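Local coordinates for arylalkylamine N-Acetyltransferase like 5b (Aedes aegypti, PDB 4FD4), which probably transfers acyl groups from acyl-CoA, acetyl-CoA among them, to the amine of arylalkylamines such as serotonin and dopamine, at residues A[27-32]-A[42-47]; A[87-92]-A[103-108]; A[118-123]-A[182-187]; A[125-130]-A[149-154]. One frame throughout, in Å; residues are numbered along the deposited sequence.

Contact 1 of 4, residues A[27-32]-A[42-47]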
loop_
_atom_site.group_PDB
_atom_site.type_symbol
_atom_site.label_atom_id
_atom_site.label_comp_id
_atom_site.label_asym_id
_atom_site.label_seq_id
_atom_site.Cartn_x
_atom_site.Cartn_y
_atom_site.Cartn_z
ATOM N N ILE A 27 12.495 -3.406 4.692
ATOM C CA ILE A 27 12.250 -3.875 3.333
ATOM C C ILE A 27 11.250 -3.035 2.554
ATOM O O ILE A 27 11.185 -3.120 1.328
ATOM C CB ILE A 27 11.773 -5.342 3.313
ATOM C CG1 ILE A 27 10.389 -5.472 3.948
ATOM C CG2 ILE A 27 12.783 -6.257 4.022
ATOM C CD1 ILE A 27 9.728 -6.821 3.679
ATOM N N TYR A 28 10.466 -2.212 3.243
ATOM C CA TYR A 28 9.437 -1.456 2.525
ATOM C C TYR A 28 9.879 -0.045 2.117
ATOM O O TYR A 28 10.046 0.243 0.930
ATOM C CB TYR A 28 8.125 -1.398 3.324
ATOM C CG TYR A 28 7.096 -0.501 2.662
ATOM C CD1 TYR A 28 6.549 -0.827 1.423
ATOM C CD2 TYR A 28 6.669 0.664 3.277
ATOM C CE1 TYR A 28 5.613 0.004 0.807
ATOM C CE2 TYR A 28 5.733 1.494 2.680
ATOM C CZ TYR A 28 5.212 1.163 1.445
ATOM O OH TYR A 28 4.277 2.000 0.860
ATOM N N TYR A 29 10.057 0.827 3.105
ATOM C CA TYR A 29 10.394 2.228 2.836
ATOM C C TYR A 29 11.636 2.442 1.957
ATOM O O TYR A 29 11.615 3.270 1.046
ATOM C CB TYR A 29 10.501 3.014 4.146
ATOM C CG TYR A 29 9.149 3.287 4.783
ATOM C CD1 TYR A 29 8.194 4.053 4.126
ATOM C CD2 TYR A 29 8.835 2.788 6.041
ATOM C CE1 TYR A 29 6.947 4.304 4.704
ATOM C CE2 TYR A 29 7.599 3.039 6.627
ATOM C CZ TYR A 29 6.662 3.800 5.950
ATOM O OH TYR A 29 5.432 4.056 6.531
ATOM N N PRO A 30 12.720 1.683 2.209
ATOM C CA PRO A 30 13.939 1.910 1.416
ATOM C C PRO A 30 13.752 1.641 -0.067
ATOM O O PRO A 30 14.568 2.053 -0.883
ATOM C CB PRO A 30 14.930 0.899 2.011
ATOM C CG PRO A 30 14.458 0.691 3.412
ATOM C CD PRO A 30 12.949 0.736 3.316
ATOM N N GLU A 31 12.686 0.964 -0.408
ATOM C CA GLU A 31 12.472 0.614 -1.764
ATOM C C GLU A 31 11.248 1.162 -2.432
ATOM O O GLU A 31 11.193 1.176 -3.645
ATOM C CB GLU A 31 12.429 -0.891 -1.896
ATOM C CG GLU A 31 13.714 -1.555 -1.530
ATOM C CD GLU A 31 14.801 -1.218 -2.503
ATOM O OE1 GLU A 31 15.924 -0.940 -2.063
ATOM O OE2 GLU A 31 14.520 -1.217 -3.716
ATOM N N GLU A 32 10.270 1.566 -1.661
ATOM C CA GLU A 32 8.982 2.032 -2.202
ATOM C C GLU A 32 9.159 3.198 -3.172
ATOM O O GLU A 32 9.727 4.230 -2.820
ATOM C CB GLU A 32 8.007 2.406 -1.074
ATOM C CG GLU A 32 6.773 3.213 -1.512
ATOM C CD GLU A 32 6.010 2.584 -2.665
ATOM O OE1 GLU A 32 5.908 1.334 -2.723
ATOM O OE2 GLU A 32 5.510 3.355 -3.518
ATOM N N LYS A 42 14.568 11.187 0.152
ATOM C CA LYS A 42 14.014 9.853 -0.038
ATOM C C LYS A 42 13.551 9.188 1.263
ATOM O O LYS A 42 12.823 8.193 1.230
ATOM C CB LYS A 42 15.032 8.955 -0.756
ATOM C CG LYS A 42 16.335 8.751 0.020
ATOM C CD LYS A 42 17.335 7.887 -0.754
ATOM C CE LYS A 42 17.672 8.488 -2.117
ATOM N NZ LYS A 42 16.854 7.909 -3.228
ATOM N N SER A 43 13.965 9.722 2.407
ATOM C CA SER A 43 13.618 9.084 3.679
ATOM C C SER A 43 12.137 9.248 4.006
ATOM O O SER A 43 11.524 10.271 3.667
ATOM C CB SER A 43 14.449 9.645 4.833
ATOM O OG SER A 43 14.127 8.974 6.044
ATOM N N HIS A 44 11.563 8.245 4.668
ATOM C CA HIS A 44 10.188 8.364 5.154
ATOM C C HIS A 44 10.125 9.185 6.446
ATOM O O HIS A 44 11.130 9.393 7.132
ATOM C CB HIS A 44 9.517 6.988 5.317
ATOM C CG HIS A 44 9.861 6.284 6.596
ATOM N ND1 HIS A 44 10.957 5.445 6.716
ATOM C CD2 HIS A 44 9.244 6.262 7.795
ATOM C CE1 HIS A 44 10.999 4.956 7.937
ATOM N NE2 HIS A 44 9.970 5.436 8.620
ATOM N N THR A 45 8.935 9.676 6.763
ATOM C CA THR A 45 8.750 10.515 7.933
ATOM C C THR A 45 7.958 9.765 8.988
ATOM O O THR A 45 7.390 8.697 8.710
ATOM C CB THR A 45 7.970 11.786 7.581
ATOM O OG1 THR A 45 6.690 11.420 7.049
ATOM C CG2 THR A 45 8.719 12.616 6.551
ATOM N N LEU A 46 7.901 10.333 10.188
ATOM C CA LEU A 46 7.137 9.748 11.288
ATOM C C LEU A 46 5.626 9.721 11.014
ATOM O O LEU A 46 4.939 8.788 11.427
ATOM C CB LEU A 46 7.423 10.473 12.603
ATOM C CG LEU A 46 6.874 9.798 13.870
ATOM C CD1 LEU A 46 7.439 8.390 14.037
ATOM C CD2 LEU A 46 7.140 10.627 15.133
ATOM N N ASP A 47 5.088 10.726 10.328
ATOM C CA ASP A 47 3.642 10.711 10.082
ATOM C C ASP A 47 3.202 9.620 9.085
ATOM O O ASP A 47 2.097 9.056 9.208
ATOM C CB ASP A 47 3.009 12.110 9.824
ATOM C CG ASP A 47 3.837 13.020 8.922
ATOM O OD1 ASP A 47 3.322 14.130 8.605
ATOM O OD2 ASP A 47 4.971 12.670 8.535
#

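Contact 2 of 4, residues A[87-92]-A[103-108]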
loop_
_atom_site.group_PDB
_atom_site.type_symbol
_atom_site.label_atom_id
_atom_site.label_comp_id
_atom_site.label_asym_id
_atom_site.label_seq_id
_atom_site.Cartn_x
_atom_site.Cartn_y
_atom_site.Cartn_z
ATOM N N ASP A 87 -11.323 13.339 0.062
ATOM C CA ASP A 87 -11.440 14.679 0.652
ATOM C C ASP A 87 -10.879 14.734 2.076
ATOM O O ASP A 87 -10.157 15.667 2.444
ATOM C CB ASP A 87 -12.896 15.163 0.620
ATOM C CG ASP A 87 -13.388 15.452 -0.795
ATOM O OD1 ASP A 87 -12.570 15.884 -1.635
ATOM O OD2 ASP A 87 -14.587 15.240 -1.069
ATOM N N ALA A 88 -11.207 13.728 2.876
ATOM C CA ALA A 88 -10.634 13.615 4.212
ATOM C C ALA A 88 -9.101 13.538 4.180
ATOM O O ALA A 88 -8.425 14.127 5.026
ATOM C CB ALA A 88 -11.217 12.419 4.938
ATOM N N MET A 89 -8.555 12.819 3.202
ATOM C CA MET A 89 -7.101 12.720 3.061
ATOM C C MET A 89 -6.498 14.072 2.732
ATOM O O MET A 89 -5.446 14.428 3.247
ATOM C CB MET A 89 -6.718 11.692 1.993
ATOM C CG MET A 89 -7.023 10.259 2.410
ATOM S SD MET A 89 -7.217 9.136 1.019
ATOM C CE MET A 89 -5.506 8.952 0.517
ATOM N N VAL A 90 -7.162 14.835 1.866
ATOM C CA VAL A 90 -6.675 16.179 1.526
ATOM C C VAL A 90 -6.672 17.078 2.776
ATOM O O VAL A 90 -5.707 17.842 3.047
ATOM C CB VAL A 90 -7.518 16.787 0.368
ATOM C CG1 VAL A 90 -7.108 18.216 0.080
ATOM C CG2 VAL A 90 -7.366 15.934 -0.893
ATOM N N GLU A 91 -7.739 16.964 3.560
ATOM C CA GLU A 91 -7.821 17.734 4.799
ATOM C C GLU A 91 -6.685 17.352 5.746
ATOM O O GLU A 91 -5.986 18.218 6.277
ATOM C CB GLU A 91 -9.166 17.542 5.491
ATOM C CG GLU A 91 -9.238 18.259 6.829
ATOM C CD GLU A 91 -10.654 18.376 7.367
ATOM O OE1 GLU A 91 -11.570 17.744 6.793
ATOM O OE2 GLU A 91 -10.846 19.103 8.367
ATOM N N GLU A 92 -6.496 16.049 5.945
ATOM C CA GLU A 92 -5.408 15.564 6.788
ATOM C C GLU A 92 -4.075 16.098 6.278
ATOM O O GLU A 92 -3.189 16.438 7.064
ATOM C CB GLU A 92 -5.397 14.027 6.854
ATOM C CG GLU A 92 -4.389 13.465 7.856
ATOM C CD GLU A 92 -4.267 11.945 7.820
ATOM O OE1 GLU A 92 -3.194 11.429 8.208
ATOM O OE2 GLU A 92 -5.241 11.267 7.419
ATOM N N ASP A 103 2.173 15.838 0.893
ATOM C CA ASP A 103 2.258 15.667 -0.553
ATOM C C ASP A 103 1.916 14.242 -0.979
ATOM O O ASP A 103 1.192 14.019 -1.973
ATOM C CB ASP A 103 3.661 16.029 -1.072
ATOM C CG ASP A 103 3.992 17.509 -0.921
ATOM O OD1 ASP A 103 5.203 17.837 -0.964
ATOM O OD2 ASP A 103 3.056 18.334 -0.756
ATOM N N ILE A 104 2.450 13.272 -0.241
ATOM C CA ILE A 104 2.170 11.866 -0.559
ATOM C C ILE A 104 0.688 11.556 -0.369
ATOM O O ILE A 104 0.064 10.895 -1.209
ATOM C CB ILE A 104 3.054 10.889 0.250
ATOM C CG1 ILE A 104 4.506 10.999 -0.226
ATOM C CG2 ILE A 104 2.572 9.452 0.063
ATOM C CD1 ILE A 104 5.514 10.287 0.678
ATOM N N LEU A 105 0.126 12.061 0.719
ATOM C CA LEU A 105 -1.299 11.916 1.010
ATOM C C LEU A 105 -2.162 12.462 -0.122
ATOM O O LEU A 105 -3.147 11.827 -0.513
ATOM C CB LEU A 105 -1.647 12.642 2.307
ATOM C CG LEU A 105 -1.801 11.789 3.555
ATOM C CD1 LEU A 105 -1.934 12.688 4.790
ATOM C CD2 LEU A 105 -3.017 10.879 3.409
ATOM N N LYS A 106 -1.804 13.635 -0.642
ATOM C CA LYS A 106 -2.524 14.171 -1.806
ATOM C C LYS A 106 -2.414 13.285 -3.026
ATOM O O LYS A 106 -3.403 13.079 -3.741
ATOM C CB LYS A 106 -2.047 15.583 -2.155
ATOM C CG LYS A 106 -2.394 16.636 -1.123
ATOM C CD LYS A 106 -1.646 17.909 -1.472
ATOM C CE LYS A 106 -1.851 18.985 -0.430
ATOM N NZ LYS A 106 -1.207 20.251 -0.868
ATOM N N LEU A 107 -1.216 12.771 -3.282
ATOM C CA LEU A 107 -1.053 11.803 -4.373
ATOM C C LEU A 107 -1.935 10.545 -4.223
ATOM O O LEU A 107 -2.599 10.111 -5.175
ATOM C CB LEU A 107 0.411 11.403 -4.528
ATOM C CG LEU A 107 0.707 10.223 -5.454
ATOM C CD1 LEU A 107 0.275 10.509 -6.899
ATOM C CD2 LEU A 107 2.193 9.899 -5.397
ATOM N N LEU A 108 -1.929 9.964 -3.031
ATOM C CA LEU A 108 -2.738 8.780 -2.723
ATOM C C LEU A 108 -4.222 9.065 -2.902
ATOM O O LEU A 108 -4.971 8.248 -3.456
ATOM C CB LEU A 108 -2.491 8.323 -1.283
ATOM C CG LEU A 108 -1.082 7.824 -0.968
ATOM C CD1 LEU A 108 -0.957 7.441 0.514
ATOM C CD2 LEU A 108 -0.737 6.651 -1.861
#

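Contact 3 of 4, residues A[118-123]-A[182-187]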
loop_
_atom_site.group_PDB
_atom_site.type_symbol
_atom_site.label_atom_id
_atom_site.label_comp_id
_atom_site.label_asym_id
_atom_site.label_seq_id
_atom_site.Cartn_x
_atom_site.Cartn_y
_atom_site.Cartn_z
ATOM N N CYS A 118 -15.412 2.207 -5.509
ATOM C CA CYS A 118 -16.760 2.075 -4.961
ATOM C C CYS A 118 -17.839 2.503 -5.968
ATOM O O CYS A 118 -18.891 1.860 -6.085
ATOM C CB CYS A 118 -16.886 2.866 -3.666
ATOM S SG CYS A 118 -15.835 2.236 -2.308
ATOM N N GLY A 119 -17.568 3.580 -6.696
ATOM C CA GLY A 119 -18.521 4.094 -7.664
ATOM C C GLY A 119 -18.604 3.221 -8.900
ATOM O O GLY A 119 -19.695 2.970 -9.425
ATOM N N ARG A 120 -17.452 2.760 -9.368
ATOM C CA ARG A 120 -17.403 1.927 -10.555
ATOM C C ARG A 120 -18.084 0.580 -10.348
ATOM O O ARG A 120 -18.702 0.050 -11.270
ATOM C CB ARG A 120 -15.969 1.717 -11.012
ATOM C CG ARG A 120 -15.390 2.942 -11.690
ATOM C CD ARG A 120 -14.060 2.644 -12.325
ATOM N NE ARG A 120 -13.406 3.872 -12.760
ATOM C CZ ARG A 120 -12.171 3.924 -13.244
ATOM N NH1 ARG A 120 -11.458 2.810 -13.355
ATOM N NH2 ARG A 120 -11.649 5.088 -13.617
ATOM N N TYR A 121 -17.982 0.024 -9.143
ATOM C CA TYR A 121 -18.507 -1.327 -8.947
ATOM C C TYR A 121 -19.801 -1.410 -8.134
ATOM O O TYR A 121 -20.387 -2.499 -7.989
ATOM C CB TYR A 121 -17.424 -2.236 -8.367
ATOM C CG TYR A 121 -16.247 -2.382 -9.296
ATOM C CD1 TYR A 121 -15.221 -1.442 -9.304
ATOM C CD2 TYR A 121 -16.169 -3.445 -10.182
ATOM C CE1 TYR A 121 -14.145 -1.564 -10.171
ATOM C CE2 TYR A 121 -15.093 -3.584 -11.047
ATOM C CZ TYR A 121 -14.086 -2.640 -11.037
ATOM O OH TYR A 121 -13.022 -2.778 -11.902
ATOM N N GLY A 122 -20.252 -0.268 -7.631
ATOM C CA GLY A 122 -21.482 -0.200 -6.856
ATOM C C GLY A 122 -21.321 -0.693 -5.429
ATOM O O GLY A 122 -22.122 -1.497 -4.952
ATOM N N LEU A 123 -20.285 -0.209 -4.746
ATOM C CA LEU A 123 -19.955 -0.674 -3.402
ATOM C C LEU A 123 -20.068 0.450 -2.377
ATOM O O LEU A 123 -19.826 1.614 -2.699
ATOM C CB LEU A 123 -18.521 -1.205 -3.383
ATOM C CG LEU A 123 -18.146 -1.996 -4.630
ATOM C CD1 LEU A 123 -16.634 -2.208 -4.749
ATOM C CD2 LEU A 123 -18.896 -3.325 -4.652
ATOM N N GLU A 182 -8.183 -6.587 -12.090
ATOM C CA GLU A 182 -8.108 -5.809 -13.320
ATOM C C GLU A 182 -7.545 -4.431 -12.978
ATOM O O GLU A 182 -8.069 -3.758 -12.086
ATOM C CB GLU A 182 -9.511 -5.675 -13.943
ATOM C CG GLU A 182 -9.604 -4.800 -15.208
ATOM C CD GLU A 182 -11.047 -4.451 -15.587
ATOM O OE1 GLU A 182 -11.971 -4.825 -14.831
ATOM O OE2 GLU A 182 -11.262 -3.800 -16.639
ATOM N N CYS A 183 -6.476 -4.016 -13.658
ATOM C CA CYS A 183 -5.986 -2.640 -13.523
ATOM C C CYS A 183 -6.930 -1.689 -14.237
ATOM O O CYS A 183 -7.101 -1.777 -15.454
ATOM C CB CYS A 183 -4.588 -2.479 -14.102
ATOM S SG CYS A 183 -4.183 -0.735 -14.488
ATOM N N ILE A 184 -7.529 -0.775 -13.480
ATOM C CA ILE A 184 -8.575 0.094 -14.004
ATOM C C ILE A 184 -8.113 1.537 -14.182
ATOM O O ILE A 184 -8.778 2.332 -14.852
ATOM C CB ILE A 184 -9.801 0.099 -13.088
ATOM C CG1 ILE A 184 -9.374 0.392 -11.647
ATOM C CG2 ILE A 184 -10.559 -1.228 -13.187
ATOM C CD1 ILE A 184 -10.524 0.449 -10.681
ATOM N N SER A 185 -6.982 1.877 -13.579
ATOM C CA SER A 185 -6.455 3.229 -13.670
ATOM C C SER A 185 -4.945 3.204 -13.449
ATOM O O SER A 185 -4.430 2.317 -12.771
ATOM C CB SER A 185 -7.149 4.133 -12.644
ATOM O OG SER A 185 -6.370 5.277 -12.361
ATOM N N GLN A 186 -4.232 4.159 -14.038
ATOM C CA GLN A 186 -2.794 4.275 -13.810
ATOM C C GLN A 186 -2.318 5.716 -13.857
ATOM O O GLN A 186 -3.021 6.601 -14.354
ATOM C CB GLN A 186 -1.994 3.411 -14.795
ATOM C CG GLN A 186 -2.586 3.291 -16.186
ATOM C CD GLN A 186 -1.739 2.412 -17.089
ATOM O OE1 GLN A 186 -0.537 2.648 -17.259
ATOM N NE2 GLN A 186 -2.358 1.387 -17.666
ATOM N N LEU A 187 -1.121 5.947 -13.329
ATOM C CA LEU A 187 -0.571 7.294 -13.240
ATOM C C LEU A 187 0.940 7.255 -13.349
ATOM O O LEU A 187 1.623 6.628 -12.532
ATOM C CB LEU A 187 -0.995 7.970 -11.927
ATOM C CG LEU A 187 -0.242 9.233 -11.469
ATOM C CD1 LEU A 187 -1.174 10.238 -10.798
ATOM C CD2 LEU A 187 0.876 8.881 -10.524
HETATM O O HOH W 1 -14.071 -2.143 -14.603
#

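Contact 4 of 4, residues A[125-130]-A[149-154]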
loop_
_atom_site.group_PDB
_atom_site.type_symbol
_atom_site.label_atom_id
_atom_site.label_comp_id
_atom_site.label_asym_id
_atom_site.label_seq_id
_atom_site.Cartn_x
_atom_site.Cartn_y
_atom_site.Cartn_z
ATOM N N LYS A 125 -18.128 0.201 0.296
ATOM C CA LYS A 125 -16.731 0.222 0.727
ATOM C C LYS A 125 -15.943 -0.870 0.003
ATOM O O LYS A 125 -16.516 -1.796 -0.580
ATOM C CB LYS A 125 -16.619 0.053 2.253
ATOM C CG LYS A 125 -17.128 -1.281 2.780
ATOM C CD LYS A 125 -16.806 -1.465 4.274
ATOM C CE LYS A 125 -17.025 -0.162 5.058
ATOM N NZ LYS A 125 -17.553 -0.382 6.443
ATOM N N ALA A 126 -14.624 -0.746 0.021
ATOM C CA ALA A 126 -13.759 -1.729 -0.617
ATOM C C ALA A 126 -12.569 -1.951 0.300
ATOM O O ALA A 126 -12.333 -1.150 1.202
ATOM C CB ALA A 126 -13.302 -1.218 -1.971
ATOM N N TYR A 127 -11.821 -3.025 0.072
ATOM C CA TYR A 127 -10.635 -3.313 0.878
ATOM C C TYR A 127 -9.406 -2.959 0.061
ATOM O O TYR A 127 -9.184 -3.518 -1.017
ATOM C CB TYR A 127 -10.617 -4.797 1.233
ATOM C CG TYR A 127 -9.638 -5.256 2.304
ATOM C CD1 TYR A 127 -8.498 -5.974 1.962
ATOM C CD2 TYR A 127 -9.895 -5.046 3.650
ATOM C CE1 TYR A 127 -7.613 -6.439 2.938
ATOM C CE2 TYR A 127 -9.019 -5.505 4.638
ATOM C CZ TYR A 127 -7.884 -6.196 4.279
ATOM O OH TYR A 127 -7.027 -6.650 5.266
ATOM N N HIS A 128 -8.588 -2.055 0.584
ATOM C CA HIS A 128 -7.487 -1.505 -0.192
ATOM C C HIS A 128 -6.130 -1.885 0.384
ATOM O O HIS A 128 -5.815 -1.534 1.518
ATOM C CB HIS A 128 -7.616 0.011 -0.260
ATOM C CG HIS A 128 -6.661 0.650 -1.212
ATOM N ND1 HIS A 128 -6.811 0.571 -2.578
ATOM C CD2 HIS A 128 -5.544 1.389 -0.997
ATOM C CE1 HIS A 128 -5.831 1.227 -3.167
ATOM N NE2 HIS A 128 -5.044 1.732 -2.227
ATOM N N VAL A 129 -5.344 -2.627 -0.389
ATOM C CA VAL A 129 -3.984 -2.936 0.003
ATOM C C VAL A 129 -3.119 -1.696 -0.192
ATOM O O VAL A 129 -2.915 -1.241 -1.325
ATOM C CB VAL A 129 -3.388 -4.121 -0.807
ATOM C CG1 VAL A 129 -1.975 -4.421 -0.323
ATOM C CG2 VAL A 129 -4.252 -5.360 -0.658
ATOM N N HIS A 130 -2.624 -1.154 0.917
ATOM C CA HIS A 130 -1.732 0.009 0.898
ATOM C C HIS A 130 -0.279 -0.426 0.707
ATOM O O HIS A 130 0.492 0.243 0.017
ATOM C CB HIS A 130 -1.802 0.781 2.220
ATOM C CG HIS A 130 -3.151 1.377 2.522
ATOM N ND1 HIS A 130 -3.677 2.421 1.806
ATOM C CD2 HIS A 130 -4.047 1.084 3.498
ATOM C CE1 HIS A 130 -4.860 2.751 2.315
ATOM N NE2 HIS A 130 -5.108 1.952 3.333
ATOM N N GLN A 149 -2.818 -13.127 -1.500
ATOM C CA GLN A 149 -3.925 -14.076 -1.414
ATOM C C GLN A 149 -4.494 -14.075 -0.008
ATOM O O GLN A 149 -5.699 -14.210 0.177
ATOM C CB GLN A 149 -3.490 -15.495 -1.761
ATOM C CG GLN A 149 -4.663 -16.475 -1.700
ATOM C CD GLN A 149 -5.630 -16.225 -2.837
ATOM O OE1 GLN A 149 -5.238 -16.265 -3.999
ATOM N NE2 GLN A 149 -6.882 -15.916 -2.511
ATOM N N PHE A 150 -3.622 -13.956 0.984
ATOM C CA PHE A 150 -4.078 -13.937 2.365
ATOM C C PHE A 150 -4.975 -12.707 2.541
ATOM O O PHE A 150 -6.054 -12.805 3.131
ATOM C CB PHE A 150 -2.889 -13.969 3.345
ATOM C CG PHE A 150 -3.282 -14.143 4.803
ATOM C CD1 PHE A 150 -2.902 -15.281 5.515
ATOM C CD2 PHE A 150 -4.023 -13.160 5.468
ATOM C CE1 PHE A 150 -3.262 -15.451 6.868
ATOM C CE2 PHE A 150 -4.381 -13.318 6.822
ATOM C CZ PHE A 150 -3.997 -14.457 7.519
ATOM N N GLN A 151 -4.557 -11.563 2.000
ATOM C CA GLN A 151 -5.374 -10.343 2.128
ATOM C C GLN A 151 -6.726 -10.504 1.413
ATOM O O GLN A 151 -7.763 -10.052 1.905
ATOM C CB GLN A 151 -4.610 -9.112 1.618
ATOM C CG GLN A 151 -3.477 -8.625 2.546
ATOM C CD GLN A 151 -3.981 -7.860 3.773
ATOM O OE1 GLN A 151 -5.118 -8.048 4.213
ATOM N NE2 GLN A 151 -3.129 -6.988 4.326
ATOM N N MET A 152 -6.718 -11.146 0.250
ATOM C CA MET A 152 -7.977 -11.431 -0.447
ATOM C C MET A 152 -8.914 -12.314 0.386
ATOM O O MET A 152 -10.091 -12.009 0.546
ATOM C CB MET A 152 -7.711 -12.101 -1.795
ATOM C CG MET A 152 -7.187 -11.173 -2.878
ATOM S SD MET A 152 -6.590 -12.095 -4.324
ATOM C CE MET A 152 -6.437 -10.762 -5.519
ATOM N N ASP A 153 -8.377 -13.413 0.906
ATOM C CA ASP A 153 -9.157 -14.365 1.695
ATOM C C ASP A 153 -9.733 -13.713 2.939
ATOM O O ASP A 153 -10.894 -13.925 3.302
ATOM C CB ASP A 153 -8.273 -15.556 2.099
ATOM C CG ASP A 153 -7.831 -16.380 0.904
ATOM O OD1 ASP A 153 -8.440 -16.224 -0.174
ATOM O OD2 ASP A 153 -6.877 -17.180 1.040
ATOM N N LEU A 154 -8.898 -12.910 3.592
ATOM C CA LEU A 154 -9.265 -12.245 4.827
ATOM C C LEU A 154 -10.355 -11.207 4.583
ATOM O O LEU A 154 -11.368 -11.170 5.295
ATOM C CB LEU A 154 -8.022 -11.572 5.433
ATOM C CG LEU A 154 -8.236 -10.875 6.773
ATOM C CD1 LEU A 154 -8.636 -11.897 7.847
ATOM C CD2 LEU A 154 -6.966 -10.141 7.195
#

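Contact 1 of 4, residues A[27-32]-A[42-47]
Tyr-29 and His-44 lie ring on ring, with planes only 13° apart and centroids separated by 3.8 Å. It is a face-to-face stack in which the imidazole is offset toward the CD2 edge of the phenol: the nearest pair is Tyr-29 CG with His-44 ND1, at 3.4 Å. Farther along the same face, His-44 NE2 comes to 3.9 Å from Tyr-29 CE2. The histidine also brings its methylene. His-44 CB lies over the tyrosine face, 3.8 Å from the centroid, and makes a CH-pi contact beside the stack. Although the rings are nearly parallel, the two side chains reach each other at about a right angle. For His-44, a chi1 of 82°, with CG between the backbone N and the carbonyl carbon, carries the ring over Tyr-29, and a chi2 of -89° turns it flat on its partner. On the opposite face of Tyr-29 lies CD2 of Tyr-28, so the phenol is sandwiched. The polar ends are held by helix 46-53: Tyr-29 OH bonds to Asp-48 and Ser-52, and His-44 NE2 bonds to Glu-49. These bonds would limit how far the rings can slide. Nearby, Thr-45 OG1 at the N-cap of helix 46-53 donates to Asp-47 OD2 at 2.6 Å. The stack thus joins the turn after helix 17-28 to the residue just before that N-cap, within the helical segment that joins the first two strands of the GNAT fold.

Contact 2 of 4, residues A[87-92]-A[103-108]
Met-89 leads the contact, pointing at Leu-105 from the nearest point of its helix, where the two CA atoms are 6.2 Å apart. Its CB lies 4.0 Å from Leu-105 CD2, so the root of the methionine packs on one branch of the leucine. The chain then bends at the thioether (chi3 74°) and swings the methyl across the neighbouring helix, where CE comes to 3.6 Å from Leu-108 CB. The same methyl rests 3.9 Å from the backbone O of Leu-105. Beyond these segments Met-89 also touches Ala-109 and Glu-112, farther along helix 99-115. The two helices form an antiparallel hairpin, with axes 8.5 Å apart at closest and directions 170° apart; it belongs to the helical excursion between strands 71-81 and 126-134 of the GNAT sheet. Val-90 stays at longer range and leans on Arg-113, whose guanidinium also forms a salt bridge with Asp-87. At Glu-92 the side chain runs out extended, with CG anti to the backbone N (chi1 -173°), and passes Leu-105 at about a right angle. Glu-92 CG, CD and OE1 all lie along Leu-105 CD1, the branch that Met-89 does not use, with OE1 at 3.9 Å.

Contact 3 of 4, residues A[118-123]-A[182-187]
Ile-184 projects between Arg-120 and Tyr-121, and each of its carbons beyond CA meets one or both of them. CB comes first, 3.2 Å from Arg-120 NH1. That nitrogen is close because it donates to the carbonyl of the same residue, Arg-120 NH1 to Ile-184 O, 3.1 Å with an N-H...O angle of 160°. The oxygen lies near the guanidinium plane, yet the donor stands well above the carbonyl plane and not on a lone pair. The backbone here is a classic beta bulge: Ile-184 and Ser-185 both face Thr-212 as outermost strand 182-188 pairs with strand 209-216, and helix 117-121 lies beside it. At the branch, CG2 reaches the phenol, 3.2 Å from Tyr-121 OH. The chi1 of Ile-184 (51°) turns the other arm toward the arginine, with CG1 3.6 Å from Arg-120 NH1. CD1, the tip, meets the tyrosine at its ring edge, 4.2 Å from CE1, and is likewise near the arginine. Past the isoleucine, a water lies 3.0 Å from Tyr-121 OH and donates a weak bond to OE1 of Glu-182. Val-214 packs against both Tyr-121 and Ile-184.

Contact 4 of 4, residues A[125-130]-A[149-154]
Strand 126-130 and helix 149-154 run nearly antiparallel, directions 159° apart and axes 10.0 Å from each other, with Tyr-127 and Gln-151 bridging the layers. The strand is central in the sheet and the helix covers one of its faces. Tyr-127 stands up from the sheet with CG anti to the backbone N (chi1 -167°), which carries the phenol toward the helix. Gln-151 comes the other way, its chain bent at chi2, and the two side chains meet at about a right angle. Their junction is a short hydrogen bond from Tyr-127 OH to Gln-151 OE1, 2.6 Å long, with the donor tilted somewhat from the plane of the amide carbonyl. Gln-151 OE1 lies at the ring edge, 3.2 Å from Tyr-127 CE1, while ring and amide planes are turned 62° from each other. Apolar atoms fill in alongside. Leu-154 CD2 is 4.0 Å from Tyr-127 OH, and Val-129 CG2 lies 4.4 Å from Gln-151 CB. Strand 126-134, helix 143-158 and strand 162-167 make up a beta-alpha-beta crossover, the core of the GNAT fold, and this contact joins its first two elements. The other end of the amide is engaged as well: Gln-151 NE2 donates to Ser-76 OG and to Thr-60 O. Its oxygen accepts a hydrogen bond from the phenol and its nitrogen donates two, which should hold the buried amide in one flip state; a single glutamine joins Tyr-127 of strand 126-134, Ser-76 of strand 71-81 and the loop at Thr-60.

Contacts 3 and 4 reach the same sheet; contacts 1 and 2 join helical parts of the chain. Contacts 3 and 4 have centres about 15 Å apart and touch where helix 117-121 leads into strand 126-134, with Cys-118 SG 3.8 Å from Lys-125 CA; contact 4 is nested inside the loop that contact 3 closes. Contact 2 meets contact 3 through Leu-107 CD1 and Leu-187 CD2, 4.0 Å apart. Contact 1 lies about 22 Å from contact 4 between centres, yet Tyr-28 OH packs 4.3 Å from His-130 O. The hydroxyl is hydrogen-bonded to glycerol, probably from the crystallisation liquor, and a glycerol lies about 4 Å from the Leu-108 side chain; such molecules may mark pockets.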